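Local coordinates for protein putative esterase (Uncultured bacterium, PDB 7C4D) that probably hydrolyses carboxylic ester bonds as an esterase of the alpha/beta hydrolase fold, at residues Leu14-Lys19 and His79-Ser84; Leu26-Gly31 and Asp37-Ile42; Gln51-Asp56 and Gln85-Val90. One frame throughout, in Å; residues are numbered along the deposited sequence. Where two conformers were deposited one is given.

Interaction 1 of 3, residues Leu14-Lys19 and His79-Ser84; sequences LFFRKK and HEFIKS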
# COMPACT_ATOMS: atom_id res chain seq x y z
N LEU A 14 3.06 -1.59 -14.75
CA LEU A 14 2.78 -2.33 -13.54
C LEU A 14 2.03 -3.61 -13.91
O LEU A 14 1.21 -3.62 -14.84
CB LEU A 14 1.99 -1.45 -12.56
CG LEU A 14 2.70 -0.24 -11.97
CD1 LEU A 14 1.84 0.46 -10.92
CD2 LEU A 14 4.07 -0.59 -11.40
N PHE A 15 2.39 -4.70 -13.24
CA PHE A 15 1.60 -5.91 -13.24
C PHE A 15 0.29 -5.68 -12.48
O PHE A 15 0.29 -5.00 -11.44
CB PHE A 15 2.34 -7.05 -12.57
CG PHE A 15 1.49 -8.29 -12.43
CD1 PHE A 15 1.19 -9.08 -13.53
CD2 PHE A 15 0.99 -8.67 -11.21
CE1 PHE A 15 0.40 -10.21 -13.39
CE2 PHE A 15 0.17 -9.77 -11.07
CZ PHE A 15 -0.11 -10.55 -12.16
N PHE A 16 -0.80 -6.26 -13.01
CA PHE A 16 -2.13 -6.21 -12.41
C PHE A 16 -2.90 -7.49 -12.73
O PHE A 16 -2.56 -8.24 -13.66
CB PHE A 16 -2.97 -5.05 -12.96
CG PHE A 16 -3.39 -5.20 -14.40
CD1 PHE A 16 -2.51 -4.87 -15.43
CD2 PHE A 16 -4.65 -5.68 -14.73
CE1 PHE A 16 -2.91 -5.00 -16.76
CE2 PHE A 16 -5.04 -5.81 -16.05
CZ PHE A 16 -4.17 -5.48 -17.06
N ARG A 17 -3.92 -7.70 -11.91
CA ARG A 17 -4.99 -8.67 -12.13
C ARG A 17 -6.33 -7.95 -11.97
O ARG A 17 -6.46 -7.07 -11.12
CB ARG A 17 -4.89 -9.80 -11.09
CG ARG A 17 -3.73 -10.77 -11.31
CD ARG A 17 -3.92 -12.12 -10.63
NE ARG A 17 -3.96 -12.00 -9.18
CZ ARG A 17 -5.00 -12.35 -8.42
NH1 ARG A 17 -4.96 -12.21 -7.10
NH2 ARG A 17 -6.07 -12.87 -8.99
N LYS A 18 -7.32 -8.32 -12.79
CA LYS A 18 -8.63 -7.70 -12.77
C LYS A 18 -9.69 -8.71 -12.32
O LYS A 18 -9.75 -9.79 -12.87
CB LYS A 18 -8.96 -7.18 -14.17
CG LYS A 18 -10.33 -6.54 -14.33
CD LYS A 18 -10.46 -5.84 -15.65
CE LYS A 18 -11.89 -5.54 -15.99
NZ LYS A 18 -11.98 -5.06 -17.38
N LYS A 19 -10.45 -8.38 -11.29
CA LYS A 19 -11.60 -9.15 -10.84
C LYS A 19 -12.84 -8.29 -11.04
O LYS A 19 -12.89 -7.17 -10.53
CB LYS A 19 -11.47 -9.47 -9.35
CG LYS A 19 -10.12 -10.03 -8.87
CD LYS A 19 -9.79 -11.42 -9.39
CE LYS A 19 -10.79 -12.48 -8.98
NZ LYS A 19 -10.60 -13.70 -9.78
N HIS A 79 -0.55 6.68 -12.99
CA HIS A 79 -1.13 7.49 -14.07
C HIS A 79 -1.02 6.79 -15.44
O HIS A 79 -1.98 6.74 -16.22
CB HIS A 79 -0.50 8.89 -14.08
CG HIS A 79 -1.04 9.79 -15.13
ND1 HIS A 79 -0.33 10.85 -15.62
CD2 HIS A 79 -2.24 9.82 -15.76
CE1 HIS A 79 -1.05 11.49 -16.52
NE2 HIS A 79 -2.22 10.88 -16.61
N GLU A 80 0.16 6.22 -15.70
CA GLU A 80 0.42 5.44 -16.91
C GLU A 80 -0.46 4.19 -17.00
O GLU A 80 -0.97 3.87 -18.07
CB GLU A 80 1.90 5.02 -16.99
CG GLU A 80 2.88 6.17 -17.14
CD GLU A 80 2.58 7.17 -18.24
OE1 GLU A 80 2.85 8.38 -18.02
OE2 GLU A 80 2.07 6.75 -19.31
N PHE A 81 -0.60 3.46 -15.88
CA PHE A 81 -1.50 2.31 -15.81
C PHE A 81 -2.93 2.68 -16.21
O PHE A 81 -3.58 1.97 -17.00
CB PHE A 81 -1.41 1.59 -14.46
CG PHE A 81 -2.45 0.52 -14.32
CD1 PHE A 81 -2.24 -0.75 -14.83
CD2 PHE A 81 -3.69 0.82 -13.79
CE1 PHE A 81 -3.23 -1.72 -14.73
CE2 PHE A 81 -4.67 -0.15 -13.68
CZ PHE A 81 -4.44 -1.43 -14.15
N ILE A 82 -3.42 3.80 -15.68
CA ILE A 82 -4.77 4.26 -15.95
C ILE A 82 -4.92 4.62 -17.43
O ILE A 82 -5.95 4.31 -18.05
CB ILE A 82 -5.12 5.39 -14.93
CG1 ILE A 82 -5.39 4.76 -13.55
CG2 ILE A 82 -6.29 6.21 -15.41
CD1 ILE A 82 -5.26 5.68 -12.36
N LYS A 83 -3.85 5.20 -18.03
CA LYS A 83 -3.82 5.51 -19.45
C LYS A 83 -3.91 4.24 -20.28
O LYS A 83 -4.79 4.11 -21.13
CB LYS A 83 -2.54 6.23 -19.89
CG LYS A 83 -2.38 7.67 -19.43
CD LYS A 83 -0.97 8.19 -19.62
CE LYS A 83 -0.85 9.68 -19.39
NZ LYS A 83 0.55 10.13 -19.58
N SER A 84 -3.00 3.29 -20.01
CA SER A 84 -2.88 2.08 -20.83
C SER A 84 -4.10 1.15 -20.74
O SER A 84 -4.18 0.22 -21.51
CB SER A 84 -1.61 1.33 -20.56
OG SER A 84 -1.66 0.64 -19.32

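Interaction 2 of 3, residues Leu26-Gly31 and Asp37-Ile42; sequences LIILHG and DNWISI. With SO4 (sulfate ion), chain E.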
# COMPACT_ATOMS: atom_id res chain seq x y z
N LEU A 26 -12.15 0.22 -9.95
CA LEU A 26 -11.68 0.39 -8.59
C LEU A 26 -10.25 -0.15 -8.58
O LEU A 26 -10.04 -1.34 -8.82
CB LEU A 26 -12.63 -0.38 -7.66
CG LEU A 26 -12.24 -0.46 -6.18
CD1 LEU A 26 -12.02 0.91 -5.60
CD2 LEU A 26 -13.33 -1.20 -5.38
N ILE A 27 -9.30 0.74 -8.30
CA ILE A 27 -7.89 0.39 -8.25
C ILE A 27 -7.48 0.24 -6.79
O ILE A 27 -7.73 1.17 -6.00
CB ILE A 27 -7.03 1.44 -9.00
CG1 ILE A 27 -7.38 1.49 -10.49
CG2 ILE A 27 -5.55 1.18 -8.78
CD1 ILE A 27 -6.69 2.60 -11.30
N ILE A 28 -6.83 -0.89 -6.45
CA ILE A 28 -6.35 -1.09 -5.09
C ILE A 28 -4.80 -1.10 -5.11
O ILE A 28 -4.21 -1.78 -5.94
CB ILE A 28 -6.96 -2.37 -4.48
CG1 ILE A 28 -8.48 -2.40 -4.64
CG2 ILE A 28 -6.57 -2.60 -3.02
CD1 ILE A 28 -9.17 -3.59 -3.90
N LEU A 29 -4.18 -0.31 -4.22
CA LEU A 29 -2.73 -0.19 -4.08
C LEU A 29 -2.29 -0.64 -2.69
O LEU A 29 -2.65 -0.04 -1.67
CB LEU A 29 -2.28 1.26 -4.31
CG LEU A 29 -2.65 1.92 -5.63
CD1 LEU A 29 -2.02 3.30 -5.69
CD2 LEU A 29 -2.17 1.07 -6.77
N HIS A 30 -1.50 -1.71 -2.65
CA HIS A 30 -0.93 -2.24 -1.42
C HIS A 30 0.12 -1.27 -0.82
O HIS A 30 0.56 -0.28 -1.43
CB HIS A 30 -0.34 -3.61 -1.75
CG HIS A 30 0.82 -3.49 -2.67
ND1 HIS A 30 2.09 -3.16 -2.24
CD2 HIS A 30 0.90 -3.58 -4.02
CE1 HIS A 30 2.91 -3.07 -3.25
NE2 HIS A 30 2.21 -3.33 -4.37
N GLY A 31 0.54 -1.56 0.41
CA GLY A 31 1.64 -0.86 1.06
C GLY A 31 3.01 -1.55 0.91
O GLY A 31 3.15 -2.55 0.19
N ASP A 37 -1.87 -9.62 -4.19
CA ASP A 37 -2.27 -10.87 -3.55
C ASP A 37 -2.84 -10.70 -2.16
O ASP A 37 -3.63 -11.53 -1.72
CB ASP A 37 -1.15 -11.92 -3.54
CG ASP A 37 -0.95 -12.53 -4.92
OD1 ASP A 37 -1.75 -12.24 -5.82
OD2 ASP A 37 -0.01 -13.25 -5.08
N ASN A 38 -2.42 -9.66 -1.43
CA ASN A 38 -2.94 -9.50 -0.07
C ASN A 38 -4.38 -8.95 -0.12
O ASN A 38 -5.03 -8.87 0.91
CB ASN A 38 -1.99 -8.64 0.77
CG ASN A 38 -0.60 -9.26 0.90
OD1 ASN A 38 -0.48 -10.43 1.24
ND2 ASN A 38 0.44 -8.50 0.65
N TRP A 39 -4.88 -8.58 -1.31
CA TRP A 39 -6.19 -7.96 -1.45
C TRP A 39 -7.19 -8.94 -2.08
O TRP A 39 -8.31 -8.54 -2.40
CB TRP A 39 -6.08 -6.57 -2.17
CG TRP A 39 -5.40 -5.58 -1.27
CD1 TRP A 39 -4.05 -5.45 -1.06
CD2 TRP A 39 -6.04 -4.71 -0.32
NE1 TRP A 39 -3.82 -4.50 -0.10
CE2 TRP A 39 -5.01 -4.03 0.38
CE3 TRP A 39 -7.36 -4.37 -0.04
CZ2 TRP A 39 -5.28 -3.12 1.40
CZ3 TRP A 39 -7.63 -3.43 0.93
CH2 TRP A 39 -6.60 -2.80 1.64
N ILE A 40 -6.81 -10.22 -2.24
CA ILE A 40 -7.62 -11.23 -2.94
C ILE A 40 -9.00 -11.36 -2.28
O ILE A 40 -10.03 -11.30 -2.92
CB ILE A 40 -6.88 -12.59 -3.02
CG1 ILE A 40 -5.82 -12.61 -4.12
CG2 ILE A 40 -7.84 -13.80 -3.17
CD1 ILE A 40 -4.78 -13.71 -3.98
N SER A 41 -9.01 -11.54 -0.98
CA SER A 41 -10.21 -11.79 -0.22
C SER A 41 -11.14 -10.57 -0.22
O SER A 41 -12.34 -10.75 -0.29
CB SER A 41 -9.80 -12.23 1.17
OG SER A 41 -10.91 -12.32 2.04
N ILE A 42 -10.60 -9.33 -0.15
CA ILE A 42 -11.43 -8.13 -0.21
C ILE A 42 -11.98 -7.88 -1.63
O ILE A 42 -13.16 -7.56 -1.79
CB ILE A 42 -10.75 -6.92 0.47
CG1 ILE A 42 -10.95 -7.02 1.98
CG2 ILE A 42 -11.22 -5.55 -0.09
CD1 ILE A 42 -9.82 -6.48 2.75
S SO4 E . -0.78 -4.95 1.95
O1 SO4 E . -0.33 -5.79 0.87
O2 SO4 E . 0.37 -4.40 2.62
O3 SO4 E . -1.57 -3.84 1.43
O4 SO4 E . -1.58 -5.71 2.87

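Interaction 3 of 3, residues Gln51-Asp56 and Gln85-Val90; sequences QVYLID and QNLESV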
# COMPACT_ATOMS: atom_id res chain seq x y z
N GLN A 51 -15.17 -3.04 -11.19
CA GLN A 51 -14.11 -3.68 -11.96
C GLN A 51 -12.81 -3.44 -11.21
O GLN A 51 -12.25 -2.36 -11.32
CB GLN A 51 -14.07 -3.08 -13.37
CG GLN A 51 -15.35 -3.40 -14.17
CD GLN A 51 -15.21 -2.94 -15.59
OE1 GLN A 51 -14.42 -3.47 -16.36
NE2 GLN A 51 -15.88 -1.86 -15.92
N VAL A 52 -12.42 -4.41 -10.37
CA VAL A 52 -11.33 -4.22 -9.44
C VAL A 52 -9.99 -4.57 -10.10
O VAL A 52 -9.83 -5.68 -10.62
CB VAL A 52 -11.54 -5.06 -8.18
CG1 VAL A 52 -10.45 -4.77 -7.16
CG2 VAL A 52 -12.94 -4.85 -7.57
N TYR A 53 -9.04 -3.63 -10.01
CA TYR A 53 -7.66 -3.83 -10.47
C TYR A 53 -6.72 -3.94 -9.28
O TYR A 53 -6.64 -3.02 -8.45
CB TYR A 53 -7.23 -2.68 -11.37
CG TYR A 53 -7.98 -2.59 -12.67
CD1 TYR A 53 -9.22 -1.96 -12.73
CD2 TYR A 53 -7.48 -3.15 -13.83
CE1 TYR A 53 -9.92 -1.89 -13.91
CE2 TYR A 53 -8.16 -3.08 -15.03
CZ TYR A 53 -9.39 -2.44 -15.06
OH TYR A 53 -10.08 -2.33 -16.23
N LEU A 54 -6.11 -5.12 -9.13
CA LEU A 54 -5.14 -5.37 -8.08
C LEU A 54 -3.76 -5.18 -8.69
O LEU A 54 -3.31 -6.01 -9.49
CB LEU A 54 -5.28 -6.80 -7.56
CG LEU A 54 -6.65 -7.23 -7.03
CD1 LEU A 54 -6.58 -8.68 -6.61
CD2 LEU A 54 -7.04 -6.40 -5.82
N ILE A 55 -3.15 -4.05 -8.35
CA ILE A 55 -1.91 -3.57 -8.95
C ILE A 55 -0.76 -3.94 -8.01
O ILE A 55 -0.93 -3.90 -6.78
CB ILE A 55 -2.03 -2.05 -9.17
CG1 ILE A 55 -2.85 -1.71 -10.41
CG2 ILE A 55 -0.67 -1.37 -9.18
CD1 ILE A 55 -2.13 -1.97 -11.66
N ASP A 56 0.35 -4.41 -8.59
CA ASP A 56 1.62 -4.58 -7.89
C ASP A 56 2.40 -3.30 -8.17
O ASP A 56 2.52 -2.90 -9.32
CB ASP A 56 2.39 -5.82 -8.37
CG ASP A 56 1.84 -7.18 -7.95
OD1 ASP A 56 0.91 -7.22 -7.15
OD2 ASP A 56 2.37 -8.20 -8.39
N GLN A 85 -5.05 1.42 -19.82
CA GLN A 85 -6.24 0.60 -19.65
C GLN A 85 -7.46 1.40 -20.09
O GLN A 85 -8.58 0.91 -19.99
CB GLN A 85 -6.43 0.22 -18.17
CG GLN A 85 -5.43 -0.79 -17.64
CD GLN A 85 -5.55 -2.09 -18.38
OE1 GLN A 85 -4.55 -2.64 -18.84
NE2 GLN A 85 -6.77 -2.58 -18.53
N ASN A 86 -7.25 2.65 -20.52
CA ASN A 86 -8.30 3.53 -21.03
C ASN A 86 -9.38 3.85 -20.01
O ASN A 86 -10.54 3.96 -20.37
CB ASN A 86 -8.95 3.02 -22.32
CG ASN A 86 -8.02 3.14 -23.49
OD1 ASN A 86 -7.60 2.14 -24.05
ND2 ASN A 86 -7.66 4.36 -23.84
N LEU A 87 -8.98 4.08 -18.75
CA LEU A 87 -9.95 4.37 -17.70
C LEU A 87 -10.06 5.89 -17.61
O LEU A 87 -9.05 6.59 -17.52
CB LEU A 87 -9.51 3.71 -16.39
CG LEU A 87 -9.18 2.22 -16.46
CD1 LEU A 87 -8.49 1.71 -15.19
CD2 LEU A 87 -10.39 1.37 -16.81
N GLU A 88 -11.30 6.39 -17.66
CA GLU A 88 -11.59 7.81 -17.61
C GLU A 88 -11.47 8.33 -16.18
O GLU A 88 -10.72 9.29 -15.93
CB GLU A 88 -12.98 8.09 -18.20
CG GLU A 88 -13.02 9.35 -19.05
CD GLU A 88 -11.77 9.58 -19.89
OE1 GLU A 88 -11.50 8.77 -20.80
OE2 GLU A 88 -11.04 10.54 -19.60
N SER A 89 -12.22 7.71 -15.27
CA SER A 89 -12.22 8.12 -13.88
C SER A 89 -12.41 6.90 -12.98
O SER A 89 -13.16 5.98 -13.32
CB SER A 89 -13.23 9.20 -13.62
OG SER A 89 -14.54 8.69 -13.77
N VAL A 90 -11.72 6.90 -11.84
CA VAL A 90 -11.54 5.68 -11.08
C VAL A 90 -11.77 5.93 -9.60
O VAL A 90 -11.45 7.00 -9.09
CB VAL A 90 -10.15 5.07 -11.29
CG1 VAL A 90 -9.97 4.56 -12.69
CG2 VAL A 90 -9.00 5.96 -10.79

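Interaction 1 of 3, residues Leu14-Lys19 and His79-Ser84
Phe-16 and Phe-81 meet as an offset edge-to-face pair, joining the edge strand 16-19 of an alpha/beta hydrolase sheet to helix 71-84, which packs on one side of that sheet. The two rings play different parts. Phe-81 presents its edge, led by CE1 and CZ, while Phe-16 offers part of a face, with its centroid 5.1 Å from that of the Phe-81 ring and the planes turned 68° apart. The approach is not over the ring centre: Phe-81 CE1 comes down near the rim, 3.3 Å from Phe-16 CD1 and 3.5 Å from Phe-16 CG. The neighbouring CZ of Phe-81 lies over the same face, 3.9 Å from CG of Phe-16. Seen from the other ring, CD1 of Phe-16 sits at the edge of Phe-81, close to its plane.

The torsions explain how two such large groups fit. In Phe-81, CG is anti to the backbone N (chi1 173°), which carries the ring outward from the helix toward the strand. In Phe-16, CG lies between the backbone N and the carbonyl carbon (chi1 69°), standing the ring up beside its own strand and turning a face to the helix. Phenylalanine suits both places because its weakly positive C-H rim can rest against an electron-rich face while no polar atom has to be buried. Ile-55, on the adjacent strand, touches both phenylalanines and extends the apolar patch.

Leu-14, just before the strand, turns its CB toward the helix and is buried, its side chain also resting on Ile-55. Its main part in the pair is played by the backbone: the carbonyl O of Leu-14 lies in plane at the edge of the Phe-16 ring and approaches Phe-81 obliquely, 4.5 Å from CD1.

Interaction 2 of 3, residues Leu26-Gly31 and Asp37-Ile42
Trp-39 works on two sides at once: one face of its indole packs on Ile-28, while its ring edge points NE1 at a sulfate ion that also reaches back to the opposite segment. NE1 of Trp-39 donates to sulfate O3 over 2.8 Å (N-H...O angle 156°), with O3 near the ring plane. The same O3 receives a longer bond from Gly-31 N, at 3.3 Å, so one oxygen bridges the two segments. Asn-38 grips a second oxygen, its ND2 lying 2.8 Å from sulfate O1, and its OD1 is held by Lys-176. His-256 both stacks on Trp-39 and bonds the ion, probably from the crystallisation liquor.

These segments belong to the beta-alpha-beta unit of strand 25-29, helix 40-46 and strand 51-55 in the alpha/beta hydrolase fold, where the loop after strand 25-29 commonly helps build the oxyanion hole, perhaps marked here by the ion. Ile-28, anchored in the buried strand, has CG2 anti to its backbone N, placing that methyl 3.8 Å from the centroid of the Trp-39 five-membered ring, 28° off the normal, a CH-pi contact. A beta-branched residue suits this strand and supplies the methyl close to the chain.

After the strand, His-30 brings its CB 4.0 Å from NE1 of Trp-39. Its imidazole is fixed in rotation at both nitrogens: NE2 meets the backbone N of Gln-57, and ND1 donates in the ring plane to Gly-31 O at 2.7 Å.

Interaction 3 of 3, residues Gln51-Asp56 and Gln85-Val90
One face of the Tyr-53 ring is overlain by CD1 of Leu-87, while the amide of Gln-85 approaches the ring obliquely, its plane 55° from that of the phenol. Leu-87 comes from the opposite direction and spreads its two methyls on one side of the ring: CD1 over the face, 4.1 Å from CE1 of Tyr-53, and CD2 out by the hydroxyl, 3.8 Å from the Tyr-53 OH. Gln-85 bends at chi2 (-62°), and its NE2 comes to 3.8 Å from CE2 of Tyr-53; Phe-16 touches its side chain as well.

The contact joins strand 51-55, where Tyr-53 is buried, to the connection between helix 71-84 and strand 90-95. Asn-86, which tolerates a positive phi (62°) well, ends the helix in a Schellman motif, and Leu-87 follows at once to cover the tyrosine.

Leucine suits its place because its fork puts one methyl over the ring and the other beside the hydroxyl, and tyrosine because it is long enough to reach the loop. Since NE2 of Gln-85 stays 4.0 Å from the Tyr-53 OH, too far for a hydrogen bond, shape and dispersion hold these groups together rather than directed polar bonds.

All three contacts involve neighbouring strands in the sheet order 16-19, 51-55, 25-29. Interactions 1 and 3, with centres about 6 Å apart, share the helix side: Phe-81 CE1 lies 3.3 Å from Ile-55 CD1, and Arg-17 O lies 2.8 Å from Leu-54 N, a probable backbone hydrogen bond. Interaction 2 packs Trp-39 on the other side of the sheet, its centre about 12 Å from that of interaction 3; Leu-26 O and Tyr-53 N, probably hydrogen-bonded, are 2.8 Å apart. Ile-27 CD1, 3.4 Å from Ile-82 CG1, links interactions 1 and 2 on the helix side. Interaction 2 adjoins the presumed active site: it holds the sulfate, and Ile-28 lies near the probable nucleophile elbow around Ser-96.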